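Local coordinates for protein beta-glucosidase (Chaetomella raphigera, PDB 6JXG) that probably hydrolyses terminal, non-reducing beta-D-glucosyl residues with release of beta-D-glucose, as a family 3 glycoside hydrolase of cellulose degradation, at residues G37-N42 with C55-P60; I63-N68 with W306-G311; K99-N104 with G314-Q319. All blocks are in the same frame, centred on the assembly; numbering follows the deposited sequence.

In the fold
The three contacts form a compact cluster on one side of the chain: centres of contacts 1 and 2, and of 2 and 3, lie about 10 Å apart, those of 1 and 3 about 12 Å. Contact 1 is local and closes before the others open; contacts 2 and 3 interleave, both bringing the loop before helix 323-332 back onto the N-terminal part of the chain. Trp309 NE1 reaches Gly37 O at 2.8 Å and joins contact 2 to contact 1, while Trp306 NE1 to Leu101 O at 2.9 Å joins it to contact 3. Ile103 packs against Gln57. The bound sugar here is the N-linked glycan of Asn68, which also touches Asn317; it marks a surface site.

Contact 1: residues G37-N42 with C55-P60; sequences GPCVGN and CYQDGP
Gly41 and Tyr56 form an antiparallel hydrogen-bonded pair, Tyr56 N to Gly41 O at 2.9 Å and Gly41 N to Tyr56 O at 3.0 Å, and Asn42 and Cys55 follow as a non-hydrogen-bonded pair. A classic beta bulge sets Val40 and Gly41 against the single Tyr56. Val40 N donates to Gln57 OE1 at 2.9 Å, with the donor 37° above the carbonyl plane. Gln57 reaches there by a bend at chi2 (76°), and its NE2 is held by Arg64 O and Ser308 OG, which fixes the amide's rotation. Val40 CG2 lies across this amide, 3.6 Å from Gln57 CD, while its CG1 touches Asp58 OD2, an oxygen salt-bridged to Arg64. A disulfide links the loop ahead of the bulge to the start of strand 55-57, Cys39 SG to Cys55 SG, with a left-handed twist about the S-S bond (chi3 -102°). Around the Tyr56 ring, Gly41 O sits at the edge, 3.7 Å from Tyr56 CD2. All touching residues are buried. Strand 55-57 runs parallel to strand 105-106 on its other flank, and the bulged strand 41-42 adds an antiparallel margin to the parallel sheet of the family 3 N-terminal domain, a member of the TIM-barrel clan.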
loop_
_atom_site.group_PDB
_atom_site.type_symbol
_atom_site.label_atom_id
_atom_site.label_comp_id
_atom_site.label_asym_id
_atom_site.label_seq_id
_atom_site.Cartn_x
_atom_site.Cartn_y
_atom_site.Cartn_z
ATOM N N GLY A 37 26.513 6.643 7.055
ATOM C CA GLY A 37 26.237 5.396 7.695
ATOM C C GLY A 37 25.931 4.269 6.748
ATOM O O GLY A 37 25.877 4.465 5.523
ATOM N N PRO A 38 25.739 3.055 7.282
ATOM C CA PRO A 38 25.534 1.918 6.421
ATOM C C PRO A 38 24.090 1.767 5.918
ATOM O O PRO A 38 23.843 1.119 4.912
ATOM C CB PRO A 38 25.849 0.738 7.317
ATOM C CG PRO A 38 25.430 1.201 8.670
ATOM C CD PRO A 38 25.904 2.649 8.702
ATOM N N CYS A 39 23.177 2.409 6.602
ATOM C CA CYS A 39 21.750 2.360 6.269
ATOM C C CYS A 39 21.325 3.546 5.385
ATOM O O CYS A 39 22.055 4.506 5.214
ATOM C CB CYS A 39 20.931 2.313 7.578
ATOM S SG CYS A 39 21.476 0.932 8.629
ATOM N N VAL A 40 20.081 3.511 4.909
ATOM C CA VAL A 40 19.540 4.595 4.107
ATOM C C VAL A 40 19.600 5.906 4.883
ATOM O O VAL A 40 19.778 6.996 4.285
ATOM C CB VAL A 40 18.124 4.205 3.588
ATOM C CG1 VAL A 40 17.434 5.324 2.796
ATOM C CG2 VAL A 40 18.310 3.012 2.664
ATOM N N GLY A 41 19.437 5.786 6.178
ATOM C CA GLY A 41 19.620 6.887 7.154
ATOM C C GLY A 41 20.167 6.354 8.459
ATOM O O GLY A 41 19.844 5.243 8.857
ATOM N N ASN A 42 20.989 7.155 9.120
ATOM C CA ASN A 42 21.444 6.801 10.489
ATOM C C ASN A 42 21.570 8.014 11.339
ATOM O O ASN A 42 21.832 9.129 10.863
ATOM C CB ASN A 42 22.839 6.113 10.454
ATOM C CG ASN A 42 22.825 4.710 9.912
ATOM O OD1 ASN A 42 22.611 3.670 10.668
ATOM N ND2 ASN A 42 23.165 4.614 8.657
ATOM N N CYS A 55 19.304 2.796 12.773
ATOM C CA CYS A 55 19.381 2.397 11.361
ATOM C C CYS A 55 17.959 2.516 10.778
ATOM O O CYS A 55 17.020 1.846 11.279
ATOM C CB CYS A 55 19.896 0.963 11.245
ATOM S SG CYS A 55 19.790 0.258 9.548
ATOM N N TYR A 56 17.838 3.386 9.760
ATOM C CA TYR A 56 16.585 3.589 9.035
ATOM C C TYR A 56 16.789 3.007 7.638
ATOM O O TYR A 56 17.733 3.439 6.907
ATOM C CB TYR A 56 16.319 5.087 8.908
ATOM C CG TYR A 56 16.013 5.854 10.189
ATOM C CD1 TYR A 56 14.726 6.332 10.465
ATOM C CD2 TYR A 56 16.997 6.176 11.062
ATOM C CE1 TYR A 56 14.479 7.032 11.588
ATOM C CE2 TYR A 56 16.755 6.866 12.223
ATOM C CZ TYR A 56 15.485 7.318 12.482
ATOM O OH TYR A 56 15.270 8.037 13.629
ATOM N N GLN A 57 15.939 2.060 7.266
ATOM C CA GLN A 57 16.128 1.336 6.027
ATOM C C GLN A 57 14.803 1.238 5.216
ATOM O O GLN A 57 13.751 0.889 5.750
ATOM C CB GLN A 57 16.729 -0.055 6.249
ATOM C CG GLN A 57 17.275 -0.697 4.976
ATOM C CD GLN A 57 18.611 -0.081 4.563
ATOM O OE1 GLN A 57 19.193 0.763 5.278
ATOM N NE2 GLN A 57 19.126 -0.516 3.410
ATOM N N ASP A 58 14.917 1.505 3.920
ATOM C CA ASP A 58 13.803 1.213 2.961
ATOM C C ASP A 58 13.657 -0.336 2.816
ATOM O O ASP A 58 14.578 -1.126 3.181
ATOM C CB ASP A 58 14.115 1.788 1.596
ATOM C CG ASP A 58 13.941 3.285 1.493
ATOM O OD1 ASP A 58 12.963 3.751 2.070
ATOM O OD2 ASP A 58 14.786 3.966 0.834
ATOM N N GLY A 59 12.529 -0.827 2.346
ATOM C CA GLY A 59 11.358 -0.030 2.026
ATOM C C GLY A 59 10.138 -0.849 2.378
ATOM O O GLY A 59 10.231 -1.818 3.113
ATOM N N PRO A 60 8.961 -0.468 1.851
ATOM C CA PRO A 60 7.699 -1.117 2.264
ATOM C C PRO A 60 7.500 -2.584 1.922
ATOM O O PRO A 60 6.727 -3.247 2.636
ATOM C CB PRO A 60 6.593 -0.184 1.621
ATOM C CG PRO A 60 7.341 1.122 1.361
ATOM C CD PRO A 60 8.736 0.742 1.044
#

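Contact 2: residues I63-N68 with W306-G311; sequences IRFVQN and WSSWNG. With NAG (2-acetamido-2-deoxy-beta-D-glucopyranose), chain B.
Val66 lays its CG2 methyl over one face of the Trp306 indole, 3.6 Å from the centroid of the six-membered ring and 15° off its normal, a CH-pi contact. The indole is swung there by a first torsion of 45°, CG standing between backbone N and carbonyl carbon. Phe65 packs on the middle of 306-311: its CD2 is 3.8 Å from Ser308 CB, and its far rim meets Trp309 obliquely, CE2 to CZ3 at 4.1 Å with the planes at 54°. The backbone of 63-68 makes a classic gamma turn at Phe65, with positive phi and a weak bond from Val66 N to Arg64 O; in 306-311, Ser307 OG accepts from Trp309 N in an ST turn. Ser308 CB also sits over the centre of the Trp309 ring, and Ser308 OG bonds to Pro38 O. Gln67, folded back at chi2, sends NE2 to Gly311 O at 3.2 Å, a weak bond, and weakly to Phe65 O; its stronger partner is Asp389 OD2. Asn68 ND2 carries the N-linked sugar, bonded to NAG C1 at 1.4 Å, and the acetamido methyl C8 of NAG lies 3.8 Å from Gln67 CB.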
loop_
_atom_site.group_PDB
_atom_site.type_symbol
_atom_site.label_atom_id
_atom_site.label_comp_id
_atom_site.label_asym_id
_atom_site.label_seq_id
_atom_site.Cartn_x
_atom_site.Cartn_y
_atom_site.Cartn_z
ATOM N N ILE A 63 13.552 -5.453 2.303
ATOM C CA ILE A 63 14.733 -4.669 2.713
ATOM C C ILE A 63 15.444 -4.225 1.451
ATOM O O ILE A 63 15.783 -5.082 0.567
ATOM C CB ILE A 63 15.724 -5.516 3.510
ATOM C CG1 ILE A 63 15.038 -6.334 4.609
ATOM C CG2 ILE A 63 16.839 -4.605 4.053
ATOM C CD1 ILE A 63 14.150 -5.547 5.547
ATOM N N ARG A 64 15.606 -2.920 1.284
ATOM C CA ARG A 64 16.322 -2.376 0.139
ATOM C C ARG A 64 17.874 -2.571 0.291
ATOM O O ARG A 64 18.409 -2.546 1.402
ATOM C CB ARG A 64 15.984 -0.915 0.010
ATOM C CG ARG A 64 16.389 -0.279 -1.318
ATOM C CD ARG A 64 16.016 1.217 -1.253
ATOM N NE ARG A 64 16.496 1.836 -2.477
ATOM C CZ ARG A 64 16.673 3.166 -2.647
ATOM N NH1 ARG A 64 16.412 4.046 -1.688
ATOM N NH2 ARG A 64 17.147 3.576 -3.811
ATOM N N PHE A 65 18.510 -2.855 -0.834
ATOM C CA PHE A 65 19.981 -2.963 -1.046
ATOM C C PHE A 65 20.571 -4.304 -0.545
ATOM O O PHE A 65 21.437 -4.902 -1.201
ATOM C CB PHE A 65 20.770 -1.758 -0.453
ATOM C CG PHE A 65 20.411 -0.410 -1.050
ATOM C CD1 PHE A 65 20.658 -0.133 -2.389
ATOM C CD2 PHE A 65 19.894 0.608 -0.291
ATOM C CE1 PHE A 65 20.366 1.095 -2.956
ATOM C CE2 PHE A 65 19.625 1.864 -0.876
ATOM C CZ PHE A 65 19.870 2.095 -2.199
ATOM N N VAL A 66 20.175 -4.746 0.628
ATOM C CA VAL A 66 20.773 -5.913 1.264
ATOM C C VAL A 66 20.450 -7.218 0.524
ATOM O O VAL A 66 19.320 -7.454 0.071
ATOM C CB VAL A 66 20.290 -5.993 2.720
ATOM C CG1 VAL A 66 20.920 -7.138 3.472
ATOM C CG2 VAL A 66 20.565 -4.702 3.434
ATOM N N GLN A 67 21.460 -8.081 0.384
ATOM C CA GLN A 67 21.281 -9.330 -0.260
ATOM C C GLN A 67 20.656 -10.359 0.711
ATOM O O GLN A 67 20.643 -10.162 1.970
ATOM C CB GLN A 67 22.597 -9.845 -0.857
ATOM C CG GLN A 67 23.282 -8.926 -1.812
ATOM C CD GLN A 67 22.338 -8.529 -2.910
ATOM O OE1 GLN A 67 21.830 -9.390 -3.581
ATOM N NE2 GLN A 67 22.027 -7.227 -3.047
ATOM N N ASN A 68 20.134 -11.432 0.110
ATOM C CA ASN A 68 19.527 -12.543 0.879
ATOM C C ASN A 68 18.408 -12.042 1.762
ATOM O O ASN A 68 18.302 -12.426 2.908
ATOM C CB ASN A 68 20.562 -13.226 1.741
ATOM C CG ASN A 68 21.251 -14.334 1.027
ATOM O OD1 ASN A 68 20.661 -15.004 0.152
ATOM N ND2 ASN A 68 22.518 -14.532 1.355
ATOM N N TRP A 306 26.381 -5.040 7.763
ATOM C CA TRP A 306 26.350 -4.941 6.338
ATOM C C TRP A 306 26.357 -3.426 5.937
ATOM O O TRP A 306 26.246 -2.533 6.807
ATOM C CB TRP A 306 25.071 -5.581 5.744
ATOM C CG TRP A 306 23.865 -5.222 6.470
ATOM C CD1 TRP A 306 23.376 -5.855 7.505
ATOM C CD2 TRP A 306 23.037 -4.079 6.260
ATOM N NE1 TRP A 306 22.286 -5.218 8.002
ATOM C CE2 TRP A 306 22.046 -4.113 7.227
ATOM C CE3 TRP A 306 23.042 -3.021 5.336
ATOM C CZ2 TRP A 306 21.081 -3.136 7.333
ATOM C CZ3 TRP A 306 22.035 -2.036 5.447
ATOM C CH2 TRP A 306 21.054 -2.140 6.364
ATOM N N SER A 307 26.496 -3.163 4.658
ATOM C CA SER A 307 26.317 -1.785 4.145
ATOM C C SER A 307 25.371 -1.766 2.975
ATOM O O SER A 307 25.412 -2.632 2.082
ATOM C CB SER A 307 27.691 -1.190 3.717
ATOM O OG SER A 307 27.708 0.147 3.230
ATOM N N SER A 308 24.563 -0.694 2.903
ATOM C CA SER A 308 23.782 -0.403 1.687
ATOM C C SER A 308 24.628 -0.135 0.469
ATOM O O SER A 308 24.145 -0.240 -0.657
ATOM C CB SER A 308 22.900 0.823 1.990
ATOM O OG SER A 308 21.888 0.501 2.983
ATOM N N TRP A 309 25.886 0.272 0.651
ATOM C CA TRP A 309 26.642 0.908 -0.436
ATOM C C TRP A 309 27.786 -0.020 -0.948
ATOM O O TRP A 309 28.528 0.352 -1.832
ATOM C CB TRP A 309 27.227 2.248 0.031
ATOM C CG TRP A 309 26.329 2.972 0.990
ATOM C CD1 TRP A 309 26.540 3.201 2.316
ATOM C CD2 TRP A 309 25.006 3.453 0.707
ATOM N NE1 TRP A 309 25.438 3.815 2.888
ATOM C CE2 TRP A 309 24.504 4.026 1.907
ATOM C CE3 TRP A 309 24.235 3.522 -0.444
ATOM C CZ2 TRP A 309 23.252 4.526 1.988
ATOM C CZ3 TRP A 309 23.003 4.082 -0.366
ATOM C CH2 TRP A 309 22.529 4.590 0.816
ATOM N N ASN A 310 27.902 -1.221 -0.400
ATOM C CA ASN A 310 28.994 -2.171 -0.833
ATOM C C ASN A 310 28.458 -3.345 -1.581
ATOM O O ASN A 310 29.142 -4.361 -1.676
ATOM C CB ASN A 310 29.793 -2.642 0.445
ATOM C CG ASN A 310 29.043 -3.664 1.279
ATOM O OD1 ASN A 310 27.871 -3.862 1.029
ATOM N ND2 ASN A 310 29.684 -4.291 2.309
ATOM N N GLY A 311 27.213 -3.230 -2.070
ATOM C CA GLY A 311 26.462 -4.285 -2.748
ATOM C C GLY A 311 25.466 -4.965 -1.846
ATOM O O GLY A 311 24.866 -5.950 -2.229
HETATM C C1 NAG B . 23.272 -15.608 0.763
HETATM C C2 NAG B . 24.746 -15.329 0.482
HETATM C C3 NAG B . 25.414 -16.632 0.086
HETATM C C4 NAG B . 25.249 -17.603 1.235
HETATM C C5 NAG B . 23.752 -17.835 1.342
HETATM C C6 NAG B . 23.302 -18.901 2.332
HETATM C C7 NAG B . 25.353 -13.140 -0.391
HETATM C C8 NAG B . 25.447 -12.201 -1.555
HETATM N N2 NAG B . 24.894 -14.362 -0.595
HETATM O O3 NAG B . 26.777 -16.355 -0.125
HETATM O O4 NAG B . 25.960 -18.793 0.955
HETATM O O5 NAG B . 23.205 -16.615 1.765
HETATM O O6 NAG B . 24.052 -18.609 3.485
HETATM O O7 NAG B . 25.703 -12.780 0.722
#

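Contact 3: residues K99-N104 with G314-Q319; sequences KALGIN and GGPNVQ
The puckered ring of Pro316 offers its CD and CG edge atoms to the end of helix 84-100, CD at 4.0 Å from Leu101 CD2 and CG at 4.2 Å from the carbonyl oxygen of Ala100. The flat group of this loop, the Asn317 amide, belongs to a side chain that starts away from the helix: Gln319 N and Gln319 NE2 approach Asn317 OD1 from opposite faces of its plane, each well above that plane and not along a lone pair. The backbone donor, at 3.2 Å and nearly straight (169°), closes an Asx turn; Gln319 NE2 comes at 3.3 Å. Two bonds thus grip OD1 and hold the amide's rotation. Next along the chain, Val318 points toward the helix end, and Val318 and Leu101 carry the packing, with Val318 CG1 lodged between Ala100 CB and Leu101 CD2, 3.7 Å from each. Leu101, whose CG stands beside the backbone N (chi1 -68°), leans its two methyls across the valine, CD2 on CG1 and CD1 more loosely on CG2. The helix ends here in a Schellman motif: Gly102 takes positive phi, and its N bonds back to Lys99 O at 2.9 Å. Helix 84-100 joins the neighbouring parallel strands 55-57 and 105-106, a beta-alpha-beta crossover of the TIM-barrel clan, and the loop leading to helix 323-332 packs against its C-terminal end. An alanine at Leu101 would lose both methyls and is likely to leave Val318 CG1 and Pro316 CD facing a gap. Val318 also touches Glu97 one turn back in the helix. Asn317, on the exposed side, meets the N-linked sugar of Asn68.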
loop_
_atom_site.group_PDB
_atom_site.type_symbol
_atom_site.label_atom_id
_atom_site.label_comp_id
_atom_site.label_asym_id
_atom_site.label_seq_id
_atom_site.Cartn_x
_atom_site.Cartn_y
_atom_site.Cartn_z
ATOM N N LYS A 99 14.574 -6.783 11.766
ATOM C CA LYS A 99 15.191 -6.979 13.073
ATOM C C LYS A 99 16.475 -7.802 12.979
ATOM O O LYS A 99 17.500 -7.478 13.621
ATOM C CB LYS A 99 14.208 -7.655 14.055
ATOM C CG LYS A 99 14.917 -8.117 15.341
ATOM C CD LYS A 99 13.989 -8.207 16.560
ATOM C CE LYS A 99 14.785 -8.721 17.799
ATOM N NZ LYS A 99 13.957 -9.617 18.713
ATOM N N ALA A 100 16.397 -8.892 12.218
ATOM C CA ALA A 100 17.513 -9.827 12.135
ATOM C C ALA A 100 18.766 -9.136 11.526
ATOM O O ALA A 100 19.889 -9.520 11.824
ATOM C CB ALA A 100 17.094 -11.066 11.361
ATOM N N LEU A 101 18.553 -8.133 10.655
ATOM C CA LEU A 101 19.588 -7.277 10.119
ATOM C C LEU A 101 20.006 -6.077 10.984
ATOM O O LEU A 101 20.856 -5.311 10.569
ATOM C CB LEU A 101 19.078 -6.735 8.776
ATOM C CG LEU A 101 18.969 -7.838 7.699
ATOM C CD1 LEU A 101 18.388 -7.297 6.385
ATOM C CD2 LEU A 101 20.259 -8.569 7.398
ATOM N N GLY A 102 19.343 -5.859 12.119
ATOM C CA GLY A 102 19.666 -4.809 13.038
ATOM C C GLY A 102 19.048 -3.489 12.582
ATOM O O GLY A 102 19.396 -2.450 13.071
ATOM N N ILE A 103 18.081 -3.558 11.676
ATOM C CA ILE A 103 17.367 -2.338 11.230
ATOM C C ILE A 103 16.460 -1.852 12.327
ATOM O O ILE A 103 15.578 -2.587 12.818
ATOM C CB ILE A 103 16.611 -2.593 9.915
ATOM C CG1 ILE A 103 17.622 -2.887 8.834
ATOM C CG2 ILE A 103 15.716 -1.389 9.530
ATOM C CD1 ILE A 103 17.077 -3.339 7.535
ATOM N N ASN A 104 16.635 -0.590 12.749
ATOM C CA ASN A 104 15.756 -0.073 13.776
ATOM C C ASN A 104 14.349 0.367 13.273
ATOM O O ASN A 104 13.319 0.051 13.917
ATOM C CB ASN A 104 16.385 1.062 14.587
ATOM C CG ASN A 104 17.589 0.583 15.437
ATOM O OD1 ASN A 104 17.449 -0.018 16.570
ATOM N ND2 ASN A 104 18.722 0.763 14.890
ATOM N N GLY A 314 27.513 -8.493 3.788
ATOM C CA GLY A 314 28.051 -8.590 5.145
ATOM C C GLY A 314 27.055 -9.129 6.172
ATOM O O GLY A 314 27.416 -9.450 7.324
ATOM N N GLY A 315 25.776 -9.148 5.811
ATOM C CA GLY A 315 24.731 -9.653 6.696
ATOM C C GLY A 315 24.381 -11.151 6.628
ATOM O O GLY A 315 24.774 -11.855 5.716
ATOM N N PRO A 316 23.603 -11.640 7.584
ATOM C CA PRO A 316 23.172 -13.042 7.489
ATOM C C PRO A 316 22.032 -13.239 6.450
ATOM O O PRO A 316 21.377 -12.235 5.999
ATOM C CB PRO A 316 22.688 -13.307 8.861
ATOM C CG PRO A 316 22.147 -12.023 9.314
ATOM C CD PRO A 316 23.096 -11.002 8.791
ATOM N N ASN A 317 21.771 -14.490 6.092
ATOM C CA ASN A 317 20.666 -14.744 5.189
ATOM C C ASN A 317 19.433 -14.749 6.060
ATOM O O ASN A 317 19.334 -15.582 6.950
ATOM C CB ASN A 317 20.844 -16.044 4.489
ATOM C CG ASN A 317 19.563 -16.542 3.824
ATOM O OD1 ASN A 317 18.724 -15.784 3.393
ATOM N ND2 ASN A 317 19.482 -17.828 3.667
ATOM N N VAL A 318 18.545 -13.793 5.858
ATOM C CA VAL A 318 17.381 -13.668 6.738
ATOM C C VAL A 318 16.068 -14.143 6.086
ATOM O O VAL A 318 15.015 -13.887 6.629
ATOM C CB VAL A 318 17.260 -12.207 7.257
ATOM C CG1 VAL A 318 18.498 -11.761 8.042
ATOM C CG2 VAL A 318 17.023 -11.234 6.146
ATOM N N GLN A 319 16.105 -14.789 4.938
ATOM C CA GLN A 319 14.874 -15.137 4.196
ATOM C C GLN A 319 13.940 -16.059 4.944
ATOM O O GLN A 319 12.739 -15.996 4.739
ATOM C CB GLN A 319 15.183 -15.782 2.877
ATOM C CG GLN A 319 15.890 -14.802 1.930
ATOM C CD GLN A 319 16.209 -15.464 0.616
ATOM O OE1 GLN A 319 15.325 -15.788 -0.144
ATOM N NE2 GLN A 319 17.498 -15.714 0.370
#